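PDB 3B7F: glycosyl hydrolase, BNR repeat from Ralstonia eutropha, which is of unproven function but folds as a seven-bladed beta-propeller with BNR repeats and is probably a glycosyl hydrolase related to non-viral sialidases. Local coordinates for residues P50-Q62 with E66-T76. Residues are numbered along the deposited sequence; the frame is centred on the assembly and turned at random.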
loop_
_atom_site.group_PDB
_atom_site.type_symbol
_atom_site.label_atom_id
_atom_site.label_comp_id
_atom_site.label_asym_id
_atom_site.label_seq_id
_atom_site.Cartn_x
_atom_site.Cartn_y
_atom_site.Cartn_z
ATOM N N PRO A 50 17.453 -12.846 7.453
ATOM C CA PRO A 50 16.018 -12.799 7.768
ATOM C C PRO A 50 15.665 -12.638 9.254
ATOM O O PRO A 50 16.439 -13.026 10.137
ATOM C CB PRO A 50 15.489 -14.166 7.291
ATOM C CG PRO A 50 16.649 -15.047 7.252
ATOM C CD PRO A 50 17.859 -14.169 6.965
ATOM N N VAL A 51 14.513 -12.015 9.475
ATOM C CA VAL A 51 13.892 -11.913 10.765
ATOM C C VAL A 51 12.582 -12.687 10.531
ATOM O O VAL A 51 11.881 -12.446 9.543
ATOM C CB VAL A 51 13.682 -10.455 11.242
ATOM C CG1 VAL A 51 12.985 -10.456 12.601
ATOM C CG2 VAL A 51 15.034 -9.692 11.309
ATOM N N PHE A 52 12.282 -13.617 11.424
ATOM C CA PHE A 52 11.100 -14.469 11.335
ATOM C C PHE A 52 11.152 -15.338 10.073
ATOM O O PHE A 52 10.144 -15.458 9.375
ATOM C CB PHE A 52 9.764 -13.674 11.419
ATOM C CG PHE A 52 9.494 -13.070 12.761
ATOM C CD1 PHE A 52 9.161 -13.882 13.838
ATOM C CD2 PHE A 52 9.526 -11.701 12.949
ATOM C CE1 PHE A 52 8.901 -13.337 15.079
ATOM C CE2 PHE A 52 9.263 -11.154 14.191
ATOM C CZ PHE A 52 8.958 -11.967 15.249
ATOM N N LEU A 53 12.323 -15.913 9.775
ATOM C CA LEU A 53 12.479 -16.793 8.605
ATOM C C LEU A 53 11.442 -17.889 8.698
ATOM O O LEU A 53 11.236 -18.450 9.770
ATOM C CB LEU A 53 13.875 -17.413 8.505
ATOM C CG LEU A 53 14.240 -18.349 7.327
ATOM C CD1 LEU A 53 14.344 -17.652 5.963
ATOM C CD2 LEU A 53 15.563 -19.004 7.641
ATOM N N GLY A 54 10.777 -18.152 7.576
ATOM C CA GLY A 54 9.717 -19.151 7.482
ATOM C C GLY A 54 8.294 -18.684 7.721
ATOM O O GLY A 54 7.362 -19.446 7.492
ATOM N N HIS A 55 8.122 -17.443 8.187
ATOM C CA HIS A 55 6.816 -16.839 8.372
ATOM C C HIS A 55 6.525 -15.978 7.139
ATOM O O HIS A 55 7.437 -15.425 6.533
ATOM C CB HIS A 55 6.806 -15.954 9.618
ATOM C CG HIS A 55 7.029 -16.687 10.914
ATOM N ND1 HIS A 55 6.462 -16.269 12.100
ATOM C CD2 HIS A 55 7.734 -17.810 11.211
ATOM C CE1 HIS A 55 6.837 -17.079 13.073
ATOM N NE2 HIS A 55 7.603 -18.028 12.558
ATOM N N THR A 56 5.250 -15.868 6.800
ATOM C CA THR A 56 4.748 -15.050 5.707
ATOM C C THR A 56 4.512 -13.673 6.300
ATOM O O THR A 56 3.711 -13.541 7.222
ATOM C CB THR A 56 3.442 -15.634 5.131
ATOM O OG1 THR A 56 3.709 -16.950 4.648
ATOM C CG2 THR A 56 2.910 -14.789 3.979
ATOM N N ILE A 57 5.229 -12.667 5.796
ATOM C CA ILE A 57 5.139 -11.320 6.308
ATOM C C ILE A 57 4.431 -10.479 5.272
ATOM O O ILE A 57 4.897 -10.359 4.139
ATOM C CB ILE A 57 6.533 -10.687 6.632
ATOM C CG1 ILE A 57 7.465 -11.678 7.360
ATOM C CG2 ILE A 57 6.330 -9.339 7.391
ATOM C CD1 ILE A 57 6.915 -12.312 8.673
ATOM N N HIS A 58 3.324 -9.869 5.677
ATOM C CA HIS A 58 2.526 -9.052 4.774
ATOM C C HIS A 58 2.812 -7.564 4.699
ATOM O O HIS A 58 2.594 -6.966 3.650
ATOM C CB HIS A 58 1.041 -9.278 5.076
ATOM C CG HIS A 58 0.557 -10.579 4.543
ATOM N ND1 HIS A 58 0.217 -10.736 3.215
ATOM C CD2 HIS A 58 0.438 -11.798 5.122
ATOM C CE1 HIS A 58 -0.123 -11.998 3.009
ATOM N NE2 HIS A 58 0.006 -12.662 4.148
ATOM N N HIS A 59 3.257 -6.966 5.788
ATOM C CA HIS A 59 3.468 -5.535 5.834
ATOM C C HIS A 59 4.306 -5.173 7.060
ATOM O O HIS A 59 4.084 -5.723 8.130
ATOM C CB HIS A 59 2.104 -4.852 5.901
ATOM C CG HIS A 59 2.062 -3.450 5.364
ATOM N ND1 HIS A 59 1.027 -2.601 5.659
ATOM C CD2 HIS A 59 2.899 -2.751 4.557
ATOM C CE1 HIS A 59 1.212 -1.448 5.037
ATOM N NE2 HIS A 59 2.328 -1.526 4.342
ATOM N N ILE A 60 5.283 -4.283 6.879
ATOM C CA ILE A 60 6.130 -3.824 7.978
ATOM C C ILE A 60 6.076 -2.310 7.859
ATOM O O ILE A 60 6.424 -1.765 6.801
ATOM C CB ILE A 60 7.613 -4.340 7.929
ATOM C CG1 ILE A 60 7.711 -5.825 7.541
ATOM C CG2 ILE A 60 8.281 -4.103 9.291
ATOM C CD1 ILE A 60 9.107 -6.272 7.229
ATOM N N VAL A 61 5.591 -1.643 8.906
ATOM C CA VAL A 61 5.424 -0.197 8.894
ATOM C C VAL A 61 6.023 0.427 10.150
ATOM O O VAL A 61 5.832 -0.081 11.244
ATOM C CB VAL A 61 3.946 0.182 8.809
ATOM C CG1 VAL A 61 3.798 1.708 8.726
ATOM C CG2 VAL A 61 3.267 -0.520 7.621
ATOM N N GLN A 62 6.753 1.521 9.968
ATOM C CA GLN A 62 7.302 2.315 11.061
ATOM C C GLN A 62 6.267 3.362 11.457
ATOM O O GLN A 62 5.582 3.906 10.582
ATOM C CB GLN A 62 8.533 3.058 10.602
ATOM C CG GLN A 62 9.168 3.950 11.657
ATOM C CD GLN A 62 10.410 4.580 11.152
ATOM O OE1 GLN A 62 10.400 5.278 10.141
ATOM N NE2 GLN A 62 11.507 4.328 11.831
ATOM N N GLU A 66 6.611 8.129 16.169
ATOM C CA GLU A 66 7.631 7.623 17.100
ATOM C C GLU A 66 8.482 6.611 16.334
ATOM O O GLU A 66 8.207 5.417 16.376
ATOM C CB GLU A 66 6.974 6.966 18.313
ATOM C CG GLU A 66 5.959 7.843 19.028
ATOM C CD GLU A 66 5.361 7.198 20.255
ATOM O OE1 GLU A 66 6.160 6.651 21.052
ATOM O OE2 GLU A 66 4.106 7.279 20.417
ATOM N N PRO A 67 9.527 7.071 15.623
ATOM C CA PRO A 67 10.311 6.186 14.716
ATOM C C PRO A 67 10.867 4.890 15.308
ATOM O O PRO A 67 11.140 3.966 14.565
ATOM C CB PRO A 67 11.465 7.091 14.271
ATOM C CG PRO A 67 10.925 8.446 14.380
ATOM C CD PRO A 67 10.076 8.433 15.617
ATOM N N GLU A 68 11.075 4.848 16.625
ATOM C CA GLU A 68 11.543 3.658 17.315
ATOM C C GLU A 68 10.480 2.524 17.308
ATOM O O GLU A 68 10.792 1.374 17.542
ATOM C CB GLU A 68 12.026 4.041 18.740
ATOM C CG GLU A 68 10.985 4.512 19.800
ATOM C CD GLU A 68 10.501 5.983 19.752
ATOM O OE1 GLU A 68 10.678 6.720 18.748
ATOM O OE2 GLU A 68 9.903 6.391 20.772
ATOM N N ARG A 69 9.217 2.864 17.024
ATOM C CA ARG A 69 8.124 1.896 16.984
ATOM C C ARG A 69 7.821 1.390 15.571
ATOM O O ARG A 69 7.763 2.196 14.627
ATOM C CB ARG A 69 6.866 2.513 17.596
ATOM C CG ARG A 69 7.034 2.839 19.066
ATOM C CD ARG A 69 5.735 3.312 19.684
ATOM N NE ARG A 69 5.855 3.619 21.112
ATOM C CZ ARG A 69 5.755 2.737 22.115
ATOM N NH1 ARG A 69 5.612 1.421 21.906
ATOM N NH2 ARG A 69 5.848 3.185 23.371
HETATM N N MSE A 70 7.659 0.060 15.438
HETATM C CA MSE A 70 7.304 -0.595 14.186
HETATM C C MSE A 70 6.336 -1.733 14.418
HETATM O O MSE A 70 6.403 -2.396 15.453
HETATM C CB MSE A 70 8.498 -1.227 13.507
HETATM C CG MSE A 70 9.664 -0.326 13.219
HETATM SE SE MSE A 70 10.877 -1.300 12.022
HETATM C CE MSE A 70 12.181 0.102 11.977
ATOM N N LEU A 71 5.450 -1.941 13.437
ATOM C CA LEU A 71 4.486 -3.046 13.416
ATOM C C LEU A 71 4.735 -3.860 12.166
ATOM O O LEU A 71 5.164 -3.325 11.155
ATOM C CB LEU A 71 3.026 -2.591 13.483
ATOM C CG LEU A 71 2.536 -1.945 14.809
ATOM C CD1 LEU A 71 1.030 -1.803 14.794
ATOM C CD2 LEU A 71 2.950 -2.716 16.070
HETATM N N MSE A 72 4.513 -5.164 12.293
HETATM C CA MSE A 72 4.716 -6.143 11.248
HETATM C C MSE A 72 3.543 -7.140 11.219
HETATM O O MSE A 72 3.368 -7.874 12.165
HETATM C CB MSE A 72 6.017 -6.886 11.525
HETATM C CG MSE A 72 6.259 -8.079 10.606
HETATM SE SE MSE A 72 7.748 -9.125 11.123
HETATM C CE MSE A 72 9.171 -7.852 11.033
ATOM N N ALA A 73 2.747 -7.131 10.150
ATOM C CA ALA A 73 1.641 -8.073 9.940
ATOM C C ALA A 73 2.251 -9.413 9.471
ATOM O O ALA A 73 3.023 -9.466 8.498
ATOM C CB ALA A 73 0.631 -7.492 8.909
ATOM N N ALA A 74 1.962 -10.490 10.188
ATOM C CA ALA A 74 2.564 -11.802 9.907
ATOM C C ALA A 74 1.615 -12.948 10.198
ATOM O O ALA A 74 0.656 -12.785 10.960
ATOM C CB ALA A 74 3.837 -11.983 10.728
ATOM N N ARG A 75 1.891 -14.100 9.579
ATOM C CA ARG A 75 1.102 -15.305 9.785
ATOM C C ARG A 75 1.957 -16.468 10.296
ATOM O O ARG A 75 2.926 -16.869 9.642
ATOM C CB ARG A 75 0.367 -15.688 8.522
ATOM C CG ARG A 75 -0.711 -16.748 8.780
ATOM C CD ARG A 75 -1.993 -16.462 8.041
ATOM N NE ARG A 75 -2.160 -17.108 6.738
ATOM C CZ ARG A 75 -1.758 -16.648 5.545
ATOM N NH1 ARG A 75 -1.054 -15.517 5.397
ATOM N NH2 ARG A 75 -2.046 -17.368 4.455
ATOM N N THR A 76 1.554 -16.939 11.490
ATOM C CA THR A 76 2.105 -18.048 12.320
ATOM C C THR A 76 3.523 -17.784 12.772
ATOM O O THR A 76 3.704 -17.032 13.726
ATOM C CB THR A 76 1.959 -19.480 11.684
ATOM O OG1 THR A 76 2.823 -19.610 10.546
ATOM C CG2 THR A 76 0.490 -19.779 11.301
#
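A chi1 of 172° swings CG of selenomethionine M72 away from its backbone N, and the extended chi2 that follows carries the selenium past I57 to F52; the bend at the last torsion then sets CE, which lies 4.1 Å from I60 CD1. On the facing strand, I57 has CG2 anti to its N, which sets that methyl against M72 CG at 3.5 Å, a tight carbon pair. M72 SE lies 3.6 Å from F52 CD2 and approaches the ring obliquely, a Met-aromatic contact. I60 lies alongside M72 and points the same way, while I57 CD1 reaches A74 CB at 3.7 Å. A33, on strand 32-38 of the adjacent blade, touches both M72 and I60, so this apolar face packs against that blade.

The underlying hairpin pairs strands 56-62 and 70-75, the two innermost of their blade, in antiparallel fashion. V61 and L71 exchange two backbone hydrogen bonds, V61 N to L71 O and L71 N to V61 O, each with an N-H...O angle of 168°. Nearer the other end a beta bulge intervenes: A73 O accepts from H58 N at 2.9 Å, while A73 N donates to H59 O at 2.8 Å. The extra residue, H58, holds its imidazole edge near R75 NH1, and its ring stacks with H116 and Y386.

At the turn, Q62 is extended through CG and CD, and its NE2 donates to P67 O at 2.8 Å, meeting that oxygen well to the side of the C=O direction (122°). The same NE2 also donates to R392 O. One amide nitrogen thus ties the hairpin turn to the chain's C-terminal end, joining polar fastening at the turn to apolar contact between blades.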